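Local coordinates for probable glutathione reductase (Sinorhizobium meliloti, PDB 4DNA), which probably reduces glutathione disulfide to glutathione with NADPH, working as a homodimer that binds one FAD per subunit, at residues K429-T435 against L446-Y450; F365-Y371 against V394-R400. All coordinates share one frame; numbering follows the deposited sequence.

Contact 1. Residues K429-T435 against L446-Y450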
loop_
_atom_site.group_PDB
_atom_site.type_symbol
_atom_site.label_atom_id
_atom_site.label_comp_id
_atom_site.label_asym_id
_atom_site.label_seq_id
_atom_site.Cartn_x
_atom_site.Cartn_y
_atom_site.Cartn_z
ATOM N N LYS A 429 16.975 10.388 -6.510
ATOM C CA LYS A 429 15.764 11.222 -6.594
ATOM C C LYS A 429 15.326 11.344 -8.047
ATOM O O LYS A 429 14.157 11.567 -8.361
ATOM C CB LYS A 429 16.018 12.611 -5.972
ATOM C CG LYS A 429 14.844 13.601 -6.007
ATOM C CD LYS A 429 13.591 13.070 -5.318
ATOM C CE LYS A 429 12.429 14.045 -5.324
ATOM N NZ LYS A 429 11.855 14.298 -6.669
ATOM N N ASP A 430 16.287 11.162 -8.937
ATOM C CA ASP A 430 16.026 11.195 -10.362
ATOM C C ASP A 430 15.272 9.945 -10.823
ATOM O O ASP A 430 14.260 10.098 -11.506
ATOM C CB ASP A 430 17.315 11.491 -11.129
ATOM C CG ASP A 430 17.965 12.783 -10.649
ATOM O OD1 ASP A 430 17.454 13.871 -10.979
ATOM O OD2 ASP A 430 18.947 12.712 -9.889
ATOM N N ASP A 431 15.705 8.741 -10.421
ATOM C CA ASP A 431 14.926 7.513 -10.692
ATOM C C ASP A 431 13.462 7.713 -10.334
ATOM O O ASP A 431 12.558 7.279 -11.074
ATOM C CB ASP A 431 15.421 6.313 -9.876
ATOM C CG ASP A 431 16.874 5.958 -10.149
ATOM O OD1 ASP A 431 17.275 5.974 -11.334
ATOM O OD2 ASP A 431 17.604 5.647 -9.175
ATOM N N PHE A 432 13.237 8.363 -9.188
ATOM C CA PHE A 432 11.881 8.656 -8.730
ATOM C C PHE A 432 11.131 9.566 -9.704
ATOM O O PHE A 432 9.978 9.289 -10.037
ATOM C CB PHE A 432 11.883 9.341 -7.372
ATOM C CG PHE A 432 11.931 8.417 -6.202
ATOM C CD1 PHE A 432 13.024 7.574 -5.992
ATOM C CD2 PHE A 432 10.925 8.452 -5.249
ATOM C CE1 PHE A 432 13.084 6.761 -4.878
ATOM C CE2 PHE A 432 10.987 7.641 -4.123
ATOM C CZ PHE A 432 12.065 6.790 -3.943
ATOM N N ASP A 433 11.777 10.649 -10.143
ATOM C CA ASP A 433 11.111 11.634 -10.999
ATOM C C ASP A 433 10.788 11.109 -12.395
ATOM O O ASP A 433 9.778 11.491 -12.965
ATOM C CB ASP A 433 11.901 12.939 -11.049
ATOM C CG ASP A 433 12.007 13.607 -9.683
ATOM O OD1 ASP A 433 11.619 12.992 -8.683
ATOM O OD2 ASP A 433 12.472 14.754 -9.594
ATOM N N ARG A 434 11.632 10.215 -12.914
ATOM C CA ARG A 434 11.428 9.552 -14.217
ATOM C C ARG A 434 10.289 8.530 -14.175
ATOM O O ARG A 434 9.848 8.050 -15.231
ATOM C CB ARG A 434 12.698 8.816 -14.695
ATOM C CG ARG A 434 14.036 9.506 -14.440
ATOM C CD ARG A 434 15.239 8.901 -15.182
ATOM N NE ARG A 434 15.101 7.485 -15.560
ATOM C CZ ARG A 434 14.960 7.048 -16.818
ATOM N NH1 ARG A 434 14.942 7.908 -17.833
ATOM N NH2 ARG A 434 14.835 5.746 -17.065
ATOM N N THR A 435 9.849 8.180 -12.962
ATOM C CA THR A 435 8.823 7.157 -12.754
ATOM C C THR A 435 7.448 7.778 -12.926
ATOM O O THR A 435 7.061 8.665 -12.158
ATOM C CB THR A 435 8.911 6.531 -11.349
ATOM O OG1 THR A 435 10.227 6.017 -11.130
ATOM C CG2 THR A 435 7.918 5.416 -11.204
ATOM N N LEU A 446 5.181 11.016 -4.082
ATOM C CA LEU A 446 6.623 10.768 -3.984
ATOM C C LEU A 446 7.328 10.941 -5.332
ATOM O O LEU A 446 8.532 11.208 -5.372
ATOM C CB LEU A 446 6.913 9.379 -3.423
ATOM C CG LEU A 446 6.559 9.025 -1.979
ATOM C CD1 LEU A 446 6.244 7.540 -1.889
ATOM C CD2 LEU A 446 7.687 9.375 -1.031
ATOM N N VAL A 447 6.588 10.820 -6.432
ATOM C CA VAL A 447 7.226 10.880 -7.755
ATOM C C VAL A 447 7.027 12.180 -8.538
ATOM O O VAL A 447 7.512 12.304 -9.661
ATOM C CB VAL A 447 6.915 9.648 -8.647
ATOM C CG1 VAL A 447 7.294 8.368 -7.933
ATOM C CG2 VAL A 447 5.458 9.629 -9.081
ATOM N N THR A 448 6.352 13.160 -7.954
ATOM C CA THR A 448 6.177 14.426 -8.673
ATOM C C THR A 448 6.710 15.684 -7.971
ATOM O O THR A 448 6.483 16.794 -8.455
ATOM C CB THR A 448 4.710 14.665 -9.092
ATOM O OG1 THR A 448 3.882 14.669 -7.933
ATOM C CG2 THR A 448 4.231 13.583 -10.035
HETATM N N MSE A 449 7.417 15.527 -6.855
HETATM C CA MSE A 449 7.987 16.690 -6.162
HETATM C C MSE A 449 9.312 17.026 -6.784
HETATM O O MSE A 449 10.379 16.679 -6.267
HETATM C CB MSE A 449 8.109 16.453 -4.671
HETATM C CG MSE A 449 6.734 16.343 -4.056
HETATM SE SE MSE A 449 7.060 15.978 -2.154
HETATM C CE MSE A 449 7.681 14.092 -2.068
ATOM N N TYR A 450 9.240 17.715 -7.915
ATOM C CA TYR A 450 10.398 17.988 -8.750
ATOM C C TYR A 450 11.306 19.026 -8.127
ATOM O O TYR A 450 12.496 19.063 -8.400
ATOM C CB TYR A 450 9.923 18.438 -10.129
ATOM C CG TYR A 450 9.099 17.380 -10.837
ATOM C CD1 TYR A 450 9.593 16.080 -10.993
ATOM C CD2 TYR A 450 7.836 17.670 -11.354
ATOM C CE1 TYR A 450 8.852 15.106 -11.634
ATOM C CE2 TYR A 450 7.090 16.701 -12.003
ATOM C CZ TYR A 450 7.601 15.419 -12.136
ATOM O OH TYR A 450 6.885 14.434 -12.769
#

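Contact 2. Residues F365-Y371 against V394-R400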
loop_
_atom_site.group_PDB
_atom_site.type_symbol
_atom_site.label_atom_id
_atom_site.label_comp_id
_atom_site.label_asym_id
_atom_site.label_seq_id
_atom_site.Cartn_x
_atom_site.Cartn_y
_atom_site.Cartn_z
ATOM N N PHE A 365 25.784 14.468 6.038
ATOM C CA PHE A 365 26.093 15.065 4.740
ATOM C C PHE A 365 26.078 16.591 4.815
ATOM O O PHE A 365 25.322 17.153 5.596
ATOM C CB PHE A 365 25.080 14.599 3.712
ATOM C CG PHE A 365 25.065 13.121 3.508
ATOM C CD1 PHE A 365 26.176 12.463 2.978
ATOM C CD2 PHE A 365 23.941 12.378 3.825
ATOM C CE1 PHE A 365 26.171 11.089 2.785
ATOM C CE2 PHE A 365 23.930 10.999 3.619
ATOM C CZ PHE A 365 25.045 10.357 3.100
ATOM N N GLN A 366 26.904 17.249 4.002
ATOM C CA GLN A 366 27.059 18.710 4.059
ATOM C C GLN A 366 25.829 19.428 3.527
ATOM O O GLN A 366 25.477 20.514 3.994
ATOM C CB GLN A 366 28.296 19.150 3.258
ATOM C CG GLN A 366 28.484 20.657 3.134
ATOM C CD GLN A 366 29.913 21.077 2.801
ATOM O OE1 GLN A 366 30.640 20.392 2.077
ATOM N NE2 GLN A 366 30.316 22.220 3.325
ATOM N N GLU A 367 25.184 18.796 2.551
ATOM C CA GLU A 367 24.103 19.390 1.792
ATOM C C GLU A 367 23.043 18.349 1.531
ATOM O O GLU A 367 23.317 17.306 0.933
ATOM C CB GLU A 367 24.641 19.889 0.464
ATOM C CG GLU A 367 24.541 21.389 0.273
ATOM C CD GLU A 367 23.298 21.796 -0.506
ATOM O OE1 GLU A 367 23.414 22.629 -1.431
ATOM O OE2 GLU A 367 22.199 21.277 -0.206
ATOM N N ILE A 368 21.831 18.601 1.997
ATOM C CA ILE A 368 20.753 17.657 1.714
ATOM C C ILE A 368 19.576 18.366 1.084
ATOM O O ILE A 368 19.418 19.577 1.252
ATOM C CB ILE A 368 20.298 16.859 2.954
ATOM C CG1 ILE A 368 20.007 17.798 4.116
ATOM C CG2 ILE A 368 21.353 15.840 3.342
ATOM C CD1 ILE A 368 19.200 17.141 5.208
ATOM N N GLU A 369 18.771 17.618 0.339
ATOM C CA GLU A 369 17.516 18.152 -0.178
ATOM C C GLU A 369 16.379 17.341 0.422
ATOM O O GLU A 369 16.462 16.111 0.536
ATOM C CB GLU A 369 17.487 18.146 -1.710
ATOM C CG GLU A 369 18.594 18.990 -2.343
ATOM C CD GLU A 369 18.991 18.588 -3.769
ATOM O OE1 GLU A 369 18.804 17.420 -4.177
ATOM O OE2 GLU A 369 19.525 19.461 -4.488
ATOM N N VAL A 370 15.335 18.044 0.849
ATOM C CA VAL A 370 14.182 17.418 1.498
ATOM C C VAL A 370 12.916 17.680 0.677
ATOM O O VAL A 370 12.664 18.812 0.214
ATOM C CB VAL A 370 14.018 17.894 2.955
ATOM C CG1 VAL A 370 12.779 17.293 3.587
ATOM C CG2 VAL A 370 15.249 17.529 3.769
ATOM N N TYR A 371 12.146 16.608 0.484
ATOM C CA TYR A 371 10.977 16.638 -0.352
ATOM C C TYR A 371 9.776 16.218 0.503
ATOM O O TYR A 371 9.596 15.045 0.809
ATOM C CB TYR A 371 11.212 15.748 -1.577
ATOM C CG TYR A 371 12.337 16.233 -2.523
ATOM C CD1 TYR A 371 13.681 15.922 -2.274
ATOM C CD2 TYR A 371 12.049 16.975 -3.680
ATOM C CE1 TYR A 371 14.688 16.336 -3.135
ATOM C CE2 TYR A 371 13.055 17.401 -4.535
ATOM C CZ TYR A 371 14.372 17.080 -4.253
ATOM O OH TYR A 371 15.386 17.500 -5.085
ATOM N N VAL A 394 14.227 12.185 1.869
ATOM C CA VAL A 394 15.494 12.849 2.227
ATOM C C VAL A 394 16.610 12.429 1.253
ATOM O O VAL A 394 16.825 11.227 1.028
ATOM C CB VAL A 394 15.901 12.570 3.686
ATOM C CG1 VAL A 394 17.127 13.382 4.054
ATOM C CG2 VAL A 394 14.758 12.882 4.642
ATOM N N VAL A 395 17.306 13.420 0.683
ATOM C CA VAL A 395 18.202 13.217 -0.463
ATOM C C VAL A 395 19.589 13.854 -0.294
ATOM O O VAL A 395 19.712 15.000 0.165
ATOM C CB VAL A 395 17.546 13.774 -1.730
ATOM C CG1 VAL A 395 18.547 13.929 -2.868
ATOM C CG2 VAL A 395 16.368 12.890 -2.120
ATOM N N ASN A 396 20.636 13.123 -0.674
ATOM C CA ASN A 396 21.981 13.672 -0.653
ATOM C C ASN A 396 22.252 14.527 -1.890
ATOM O O ASN A 396 22.269 14.018 -3.001
ATOM C CB ASN A 396 23.024 12.562 -0.521
ATOM C CG ASN A 396 24.444 13.095 -0.382
ATOM O OD1 ASN A 396 24.758 14.219 -0.767
ATOM N ND2 ASN A 396 25.313 12.273 0.161
ATOM N N ALA A 397 22.482 15.824 -1.672
ATOM C CA ALA A 397 22.685 16.787 -2.759
ATOM C C ALA A 397 23.833 16.424 -3.684
ATOM O O ALA A 397 23.772 16.716 -4.873
ATOM C CB ALA A 397 22.879 18.188 -2.207
ATOM N N ALA A 398 24.869 15.791 -3.133
ATOM C CA ALA A 398 26.045 15.367 -3.892
ATOM C C ALA A 398 25.794 14.171 -4.817
ATOM O O ALA A 398 26.405 14.095 -5.865
ATOM C CB ALA A 398 27.190 15.063 -2.947
ATOM N N ASP A 399 24.951 13.241 -4.393
ATOM C CA ASP A 399 24.640 12.010 -5.100
ATOM C C ASP A 399 23.396 12.070 -5.894
ATOM O O ASP A 399 23.287 11.498 -6.933
ATOM C CB ASP A 399 24.275 10.973 -4.078
ATOM C CG ASP A 399 25.421 10.397 -3.441
ATOM O OD1 ASP A 399 26.471 10.418 -4.068
ATOM O OD2 ASP A 399 25.279 9.922 -2.316
ATOM N N ARG A 400 22.423 12.721 -5.312
ATOM C CA ARG A 400 21.011 12.590 -5.620
ATOM C C ARG A 400 20.382 11.332 -4.982
ATOM O O ARG A 400 19.200 11.034 -5.202
ATOM C CB ARG A 400 20.756 12.727 -7.129
ATOM C CG ARG A 400 21.071 14.123 -7.636
ATOM C CD ARG A 400 20.067 15.112 -7.084
ATOM N NE ARG A 400 18.886 15.143 -7.937
ATOM C CZ ARG A 400 17.659 15.476 -7.549
ATOM N NH1 ARG A 400 17.415 15.806 -6.291
ATOM N NH2 ARG A 400 16.662 15.461 -8.428
HETATM O O HOH W 1 26.252 16.196 0.508
#

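Contact 1. Residues K429-T435 against L446-Y450
Asp433, in the short helix 429-433, lies against the ring of Tyr450 in the chain that leads on to strand 454-457. Its CB sits 3.8 Å from Tyr450 CE1, and its CG 3.7 Å from Tyr450 CD1. At the tip the branches part: OD2 continues to the ring edge, 3.5 Å from Tyr450 CD1 and near the ring plane, while OD1 forms a salt bridge with Lys429 NZ one helical turn back, modelled too short for its length to be taken literally. Carboxylate and ring stand almost perpendicular (80°), and the two side chains run past each other in opposite senses. Thr448 O sits over one face of that ring, toward the rim.

Lys429 also reaches across the contact. With CG anti to the backbone N (chi1 179°) and bends further out, its chain brings NZ to within 2.8 Å of Met449 O, a hydrogen bond in which the nitrogen stands well above the carbonyl plane. Met449, a selenomethionine in the crystal, is the centre of an inverse gamma turn. The ring of Tyr371 adds a cation-pi contact to the same lysine. Replacing Lys429 by an alanine is likely to leave the Asp433 carboxylate without its positive mate and Met449 O without this donor, removing one polar tie between turn and helix.

Beside this polar group, Val447 and Phe432 pack on backbone carbonyls: Val447 CB lies 3.4 Å from Phe432 O, its CG2 lies 3.6 Å from Thr435 O, and Leu446 O sits at the edge of the Phe432 ring, near its plane. Ile421 of the second subunit packs on Phe432 and Thr435. A buried lysine held by a carboxylate, a carbonyl and an aromatic ring therefore probably stays charged, tying helix to turn within the dimerisation domain.

Contact 2. Residues F365-Y371 against V394-R400
The amide of Asn396 lies over one face of the Phe365 ring: ND2 leads, beside CD1 and CE1, with CG behind it, 3.8 Å above the ring plane and toward the rim, the two planes about half-way between parallel and perpendicular. With chi1 at -175°, CG lies opposite the backbone N and beside the carbonyl carbon, and the amide swings across toward Phe365. Asn396 OD1 meanwhile accepts from Ala398 N at 2.8 Å, an Asx turn, and accepts a bond from a water that also donates to Glu367 O. Both segments belong to the antiparallel sheet of the dimerisation domain, where strands 367-375 and 389-396 are neighbours: Glu369 and Val395 form a hydrogen-bonded pair, with Glu369 N to Val395 O at 2.8 Å, and Ile368-Asn396 and Val370-Val394 flank it as non-hydrogen-bonded pairs. On the face of Glu369 and Val395, Tyr371 CE1 touches Val395 CG2 at 4.0 Å. Beyond the turn, Arg400 folds back through bends at chi2 (-69°) and chi3 (-86°), which lets NH1 serve two partners: Tyr371 OH at 2.9 Å and, in a salt bridge with a weak hydrogen bond, Glu369 OE1 at 3.0 Å. The carboxylate stands nearly perpendicular to the guanidinium. Ala397 CB packs 3.6 Å from Glu367 CB.

How the contacts relate
The two contacts lie side by side in the dimerisation domain, their centres 14 Å apart, and touch through Arg400 and Tyr371. Arg400 of contact 2 meets the start of the helix of contact 1 twice: its O is 2.7 Å from Lys429 N, a probable hydrogen bond, and its NH2 forms a salt bridge with Asp430 OD1 at 3.1 Å. Tyr371 CD2 packs 3.1 Å from Met449 O. Contact 1 also meets the second subunit and brackets the chain bearing His439, the predicted proton acceptor; the Val447 side chain is about 9 Å from that of His439 and about 12 Å from a bound FAD. Contact 2 is away from these sites.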